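Local atomic coordinates of flavin-nucleotide-binding protein (Mycobacterium smegmatis, PDB entry 4YBN), a protein that binds flavin-adenine dinucleotide and heme in a split beta-barrel dimer and is probably an oxidoreductase of the pyridoxamine 5'-phosphate oxidase-like superfamily. Residues 60-65 and 124-129; 71-76 and 109-114. All blocks are in the same frame, centred on the assembly; numbering follows the deposited sequence. Where two conformers were deposited one is given.

Contact 1: residues 60-65 and 124-129. With HEM (protoporphyrin IX containing Fe), chain F.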
# COMPACT_ATOMS: atom_id res chain seq x y z
N VAL A 60 7.21 -2.92 -14.47
CA VAL A 60 6.91 -4.23 -14.99
C VAL A 60 6.16 -5.10 -14.00
O VAL A 60 6.56 -5.17 -12.85
CB VAL A 60 8.23 -4.94 -15.37
CG1 VAL A 60 7.96 -6.29 -15.99
CG2 VAL A 60 9.03 -4.03 -16.32
N ILE A 61 5.12 -5.79 -14.46
CA ILE A 61 4.38 -6.74 -13.65
C ILE A 61 4.27 -8.03 -14.38
O ILE A 61 4.50 -8.13 -15.60
CB ILE A 61 2.96 -6.19 -13.29
CG1 ILE A 61 2.10 -5.93 -14.55
CG2 ILE A 61 3.13 -4.88 -12.50
CD1 ILE A 61 0.74 -5.34 -14.33
N HIS A 62 3.84 -9.04 -13.67
CA HIS A 62 3.55 -10.28 -14.29
C HIS A 62 2.52 -11.12 -13.60
O HIS A 62 2.16 -10.89 -12.45
CB HIS A 62 4.83 -11.07 -14.43
CG HIS A 62 5.24 -11.74 -13.20
ND1 HIS A 62 5.40 -11.06 -12.02
CD2 HIS A 62 5.45 -13.05 -12.92
CE1 HIS A 62 5.75 -11.92 -11.07
NE2 HIS A 62 5.78 -13.13 -11.60
N GLY A 63 2.08 -12.16 -14.27
CA GLY A 63 1.13 -13.08 -13.62
C GLY A 63 0.61 -14.11 -14.58
O GLY A 63 1.21 -14.27 -15.63
N SER A 64 -0.50 -14.78 -14.25
CA SER A 64 -1.00 -15.86 -15.06
C SER A 64 -1.61 -15.32 -16.34
O SER A 64 -2.37 -14.34 -16.32
CB SER A 64 -2.03 -16.73 -14.29
OG SER A 64 -2.61 -17.72 -15.15
N THR A 65 -1.30 -15.99 -17.44
CA THR A 65 -2.00 -15.70 -18.69
C THR A 65 -3.51 -15.88 -18.61
O THR A 65 -4.24 -15.37 -19.50
CB THR A 65 -1.54 -16.61 -19.84
OG1 THR A 65 -1.76 -17.98 -19.47
CG2 THR A 65 -0.09 -16.33 -20.20
N ASP A 124 13.64 -12.25 -15.62
CA ASP A 124 14.88 -12.33 -14.91
C ASP A 124 15.11 -10.99 -14.23
O ASP A 124 15.49 -10.94 -13.02
CB ASP A 124 16.06 -12.65 -15.83
CG ASP A 124 16.12 -14.14 -16.28
OD1 ASP A 124 15.24 -14.97 -15.93
OD2 ASP A 124 17.06 -14.46 -17.03
N ALA A 125 14.98 -9.92 -14.97
CA ALA A 125 15.21 -8.60 -14.35
C ALA A 125 14.16 -8.33 -13.23
O ALA A 125 14.50 -7.78 -12.23
CB ALA A 125 15.20 -7.49 -15.36
N LEU A 126 12.92 -8.76 -13.43
CA LEU A 126 11.86 -8.60 -12.42
C LEU A 126 12.21 -9.39 -11.18
O LEU A 126 12.21 -8.85 -10.07
CB LEU A 126 10.47 -9.04 -12.97
CG LEU A 126 9.24 -8.89 -12.04
CD1 LEU A 126 9.19 -7.48 -11.51
CD2 LEU A 126 7.86 -9.25 -12.66
N THR A 127 12.58 -10.66 -11.36
CA THR A 127 12.99 -11.48 -10.20
C THR A 127 14.12 -10.86 -9.35
O THR A 127 14.04 -10.84 -8.13
CB THR A 127 13.48 -12.82 -10.72
OG1 THR A 127 12.35 -13.49 -11.25
CG2 THR A 127 14.13 -13.65 -9.64
N ASP A 128 15.10 -10.30 -10.01
CA ASP A 128 16.19 -9.62 -9.37
C ASP A 128 15.81 -8.31 -8.68
O ASP A 128 16.63 -7.78 -7.98
CB ASP A 128 17.33 -9.32 -10.35
CG ASP A 128 18.19 -10.58 -10.69
OD1 ASP A 128 18.01 -11.68 -10.10
OD2 ASP A 128 19.03 -10.47 -11.59
N ARG A 129 14.61 -7.78 -8.93
CA ARG A 129 14.08 -6.65 -8.13
C ARG A 129 13.57 -7.16 -6.80
O ARG A 129 13.84 -6.56 -5.75
CB ARG A 129 12.91 -5.94 -8.92
CG ARG A 129 13.37 -4.77 -9.74
CD ARG A 129 14.54 -5.11 -10.52
NE ARG A 129 15.03 -4.07 -11.39
CZ ARG A 129 15.94 -4.32 -12.32
NH1 ARG A 129 16.42 -5.59 -12.48
NH2 ARG A 129 16.37 -3.32 -13.07
CHA HEM F . 1.73 -15.36 -9.74
CHB HEM F . 5.31 -13.28 -7.32
CHC HEM F . 8.54 -14.92 -10.55
CHD HEM F . 4.90 -16.81 -13.07
C1A HEM F . 2.43 -14.68 -8.79
C2A HEM F . 1.84 -14.08 -7.65
C3A HEM F . 2.86 -13.47 -6.99
C4A HEM F . 4.06 -13.70 -7.70
CMA HEM F . 2.69 -12.71 -5.69
CAA HEM F . 0.38 -14.08 -7.25
CBA HEM F . -0.16 -15.42 -6.72
CGA HEM F . -1.62 -15.25 -6.38
O1A HEM F . -1.99 -15.27 -5.18
O2A HEM F . -2.49 -15.11 -7.29
C1B HEM F . 6.52 -13.57 -7.98
C2B HEM F . 7.80 -13.18 -7.47
C3B HEM F . 8.73 -13.61 -8.36
C4B HEM F . 7.98 -14.32 -9.44
CMB HEM F . 8.08 -12.40 -6.20
CAB HEM F . 10.19 -13.42 -8.13
CBB HEM F . 11.10 -14.14 -8.76
C1C HEM F . 7.84 -15.57 -11.58
C2C HEM F . 8.39 -15.96 -12.84
C3C HEM F . 7.35 -16.51 -13.58
C4C HEM F . 6.16 -16.44 -12.74
CMC HEM F . 9.83 -15.83 -13.26
CAC HEM F . 7.45 -17.16 -14.90
CBC HEM F . 8.58 -17.53 -15.54
C1D HEM F . 3.76 -16.56 -12.34
C2D HEM F . 2.43 -17.04 -12.78
C3D HEM F . 1.58 -16.65 -11.84
C4D HEM F . 2.36 -15.91 -10.85
CMD HEM F . 2.07 -17.84 -14.01
CAD HEM F . 0.10 -16.88 -11.75
CBD HEM F . -0.17 -18.03 -10.76
CGD HEM F . -1.57 -18.59 -10.90
O1D HEM F . -1.78 -19.74 -11.36
O2D HEM F . -2.55 -17.89 -10.56
NA HEM F . 3.78 -14.44 -8.81
NB HEM F . 6.67 -14.27 -9.12
NC HEM F . 6.48 -15.80 -11.59
ND HEM F . 3.66 -15.90 -11.18
FE HEM F . 5.06 -15.08 -10.22
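In the heme site, the axial ligand His62 stands on strand 58-64 and meets Leu126 of helix 116-130. Its NE2 faces the heme iron and coordinates it at 2.5 Å. His62 CD2 lies 3.2 Å from heme NC, and His62 CE1 lies 3.2 Å from heme NB. A chi1 of 80° tucks CG between the backbone N and the carbonyl carbon, which turns the ring off the strand toward the metal. Leu126 comes in beside this ring. With its CG anti to the backbone N (chi1 -178°), both methyls are carried to the strand, CD2 to the ring and CD1 to the backbone. Leu126 CD2 approaches the imidazole obliquely at ND1. The 3.1 Å between Leu126 CD2 and His62 ND1 is doubtful as an exact value, because Leu126 was modelled in two conformers.

The strand belongs to the split beta-barrel typical of this flavin-binding family. The helix packs across it at 100° between their directions, and their axes come within 9.3 Å. The other branch of Leu126 covers the backbone two residues earlier in the strand, with Leu126 CD1 3.7 Å from Val60 O. Val60 CG1 is 4.5 Å from Leu126 CD2, a loose apolar contact. Leu123 and Phe130 also touch His62, and with Leu126 they bring apolar side chains from two turns of the helix round the ligand ring.

Thr127 does not reach the strand but lies against the vinyl group of the heme, and its OG1 is hydrogen-bonded to Leu123 O. At the other end of the strand, Ser64 CB is 3.3 Å from heme CAD. Tyr102 and Lys164 of the second subunit hydrogen-bond to the heme. The His62 carbonyl makes a weak hydrogen bond to N3 of FAD.

Contact 2: residues 71-76 and 109-114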
# COMPACT_ATOMS: atom_id res chain seq x y z
N ARG A 71 -5.27 -9.93 -18.31
CA ARG A 71 -5.76 -9.95 -19.71
C ARG A 71 -6.36 -8.62 -20.14
O ARG A 71 -6.17 -8.20 -21.26
CB ARG A 71 -6.81 -11.04 -19.96
CG ARG A 71 -6.25 -12.41 -20.21
CD ARG A 71 -7.39 -13.38 -20.49
NE ARG A 71 -6.91 -14.75 -20.47
CZ ARG A 71 -7.64 -15.81 -20.81
NH1 ARG A 71 -8.91 -15.65 -21.19
NH2 ARG A 71 -7.10 -17.02 -20.77
N ALA A 72 -7.07 -7.99 -19.26
CA ALA A 72 -7.70 -6.70 -19.54
C ALA A 72 -6.65 -5.67 -19.82
O ALA A 72 -6.71 -4.94 -20.79
CB ALA A 72 -8.61 -6.29 -18.40
N LEU A 73 -5.57 -5.69 -19.04
CA LEU A 73 -4.49 -4.79 -19.28
C LEU A 73 -3.72 -5.12 -20.55
O LEU A 73 -3.30 -4.23 -21.27
CB LEU A 73 -3.51 -4.84 -18.11
CG LEU A 73 -4.04 -4.31 -16.76
CD1 LEU A 73 -2.98 -4.64 -15.71
CD2 LEU A 73 -4.22 -2.81 -16.85
N ALA A 74 -3.52 -6.40 -20.81
CA ALA A 74 -2.84 -6.84 -22.01
C ALA A 74 -3.63 -6.40 -23.29
O ALA A 74 -3.07 -5.99 -24.28
CB ALA A 74 -2.76 -8.31 -22.03
N GLU A 75 -4.94 -6.35 -23.16
CA GLU A 75 -5.84 -5.94 -24.26
C GLU A 75 -5.95 -4.42 -24.37
O GLU A 75 -6.66 -3.91 -25.25
CB GLU A 75 -7.20 -6.57 -24.07
CG GLU A 75 -7.12 -8.08 -24.32
CD GLU A 75 -8.38 -8.88 -23.91
OE1 GLU A 75 -9.44 -8.34 -23.53
OE2 GLU A 75 -8.31 -10.13 -23.90
N GLY A 76 -5.25 -3.67 -23.53
CA GLY A 76 -5.16 -2.26 -23.73
C GLY A 76 -5.91 -1.39 -22.74
O GLY A 76 -5.95 -0.19 -22.91
N GLY A 109 -1.08 5.08 -17.86
CA GLY A 109 -0.88 4.76 -19.23
C GLY A 109 -1.44 3.41 -19.52
O GLY A 109 -2.23 2.86 -18.77
N THR A 110 -0.95 2.86 -20.62
CA THR A 110 -1.39 1.57 -21.11
C THR A 110 -0.23 0.64 -21.03
O THR A 110 0.85 0.93 -21.53
CB THR A 110 -1.93 1.74 -22.58
OG1 THR A 110 -2.97 2.69 -22.54
CG2 THR A 110 -2.45 0.48 -23.14
N PHE A 111 -0.43 -0.47 -20.36
CA PHE A 111 0.56 -1.50 -20.34
C PHE A 111 0.75 -2.15 -21.74
O PHE A 111 -0.21 -2.39 -22.48
CB PHE A 111 0.23 -2.56 -19.37
CG PHE A 111 0.51 -2.20 -17.95
CD1 PHE A 111 -0.43 -1.59 -17.21
CD2 PHE A 111 1.71 -2.58 -17.32
CE1 PHE A 111 -0.22 -1.29 -15.89
CE2 PHE A 111 1.94 -2.25 -16.01
CZ PHE A 111 0.97 -1.62 -15.29
N GLU A 112 2.01 -2.37 -22.09
CA GLU A 112 2.32 -3.18 -23.24
C GLU A 112 2.72 -4.60 -22.87
O GLU A 112 3.46 -4.84 -21.88
CB GLU A 112 3.36 -2.47 -24.15
CG GLU A 112 4.85 -2.59 -23.80
CD GLU A 112 5.79 -1.88 -24.82
OE1 GLU A 112 5.37 -1.63 -25.98
OE2 GLU A 112 6.97 -1.56 -24.46
N VAL A 113 2.20 -5.55 -23.64
CA VAL A 113 2.55 -6.96 -23.51
C VAL A 113 3.99 -7.15 -23.91
O VAL A 113 4.38 -6.77 -24.99
CB VAL A 113 1.67 -7.86 -24.38
CG1 VAL A 113 2.18 -9.30 -24.39
CG2 VAL A 113 0.24 -7.86 -23.85
N ILE A 114 4.79 -7.74 -23.05
CA ILE A 114 6.15 -8.07 -23.41
C ILE A 114 6.09 -9.25 -24.38
O ILE A 114 5.46 -10.29 -24.11
CB ILE A 114 7.02 -8.46 -22.17
CG1 ILE A 114 7.11 -7.29 -21.17
CG2 ILE A 114 8.45 -8.84 -22.56
CD1 ILE A 114 7.40 -5.99 -21.84
O HOH W 1 -2.99 -1.73 -19.95
O HOH W 2 -1.69 -3.78 -24.15
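Phe111 and Leu73 bury the most surface here, 63 and 53 Å². Their side chains lie side by side and point the same way, into the protein. The methyl CD2 of Leu73 touches CD1 of the Phe111 ring at 4.0 Å, coming at the ring obliquely. In Phe111 the CG sits anti to the carbonyl carbon, chi1 -78°. Leu73 has the same arrangement at -67°.

Val113 makes a second apolar touch nearer the surface. Its CG2 rests 3.5 Å from Ala74 CB, at the last helical residue.

Beyond the side chains, water joins the two backbones. Water 1 donates to Leu73 O at 2.8 Å and accepts from Phe111 N at 2.9 Å. It also lies at the edge of the Phe111 ring, in the ring plane. Leu73 O is thus gripped twice, by this water and by Gly76 N at 3.0 Å. Water 2 lies 2.6 Å from both Ala74 O and Phe111 O. With other acceptors close by, its two protons cannot serve them all, and its bonding to both carbonyls at once is uncertain.

The helix ends in a Schellman motif. Gly76, with its positive phi of 109°, is the first residue to leave the helical path. Gly76 O lies 3.6 Å from Thr110 CG2, near the surface.

Helix 68-74 lies over the strands here. Its Leu73 also packs on Ala79 of strand 78-91, and Ala72 touches Leu39 and Arg41 of strand 34-41. Phe111 reaches Ala79 and Val81, and on strand 149-155 Leu152 and Leu154. Strand 110-113 is itself paired antiparallel with strand 149-155.

From the N terminus, strand 58-64 comes first and gives contact 1 its first half. Helix 68-74 follows after a short turn and opens contact 2. The chain then runs through strands 78-91 and 99-108 and returns as strand 110-113, closing the inner loop of contact 2. Helix 116-130 comes next and closes the outer loop at contact 1, so the two nest without crossing. Both bear on the same antiparallel sheet. Ile61 joins them: its CD1 lies 3.7 Å from Phe111 CE2 and 4.0 Å from Leu73 CD1. A hydrogen bond from Arg71 NE to Thr65 O also ties the middle of helix 68-74 to the residue that follows strand 58-64.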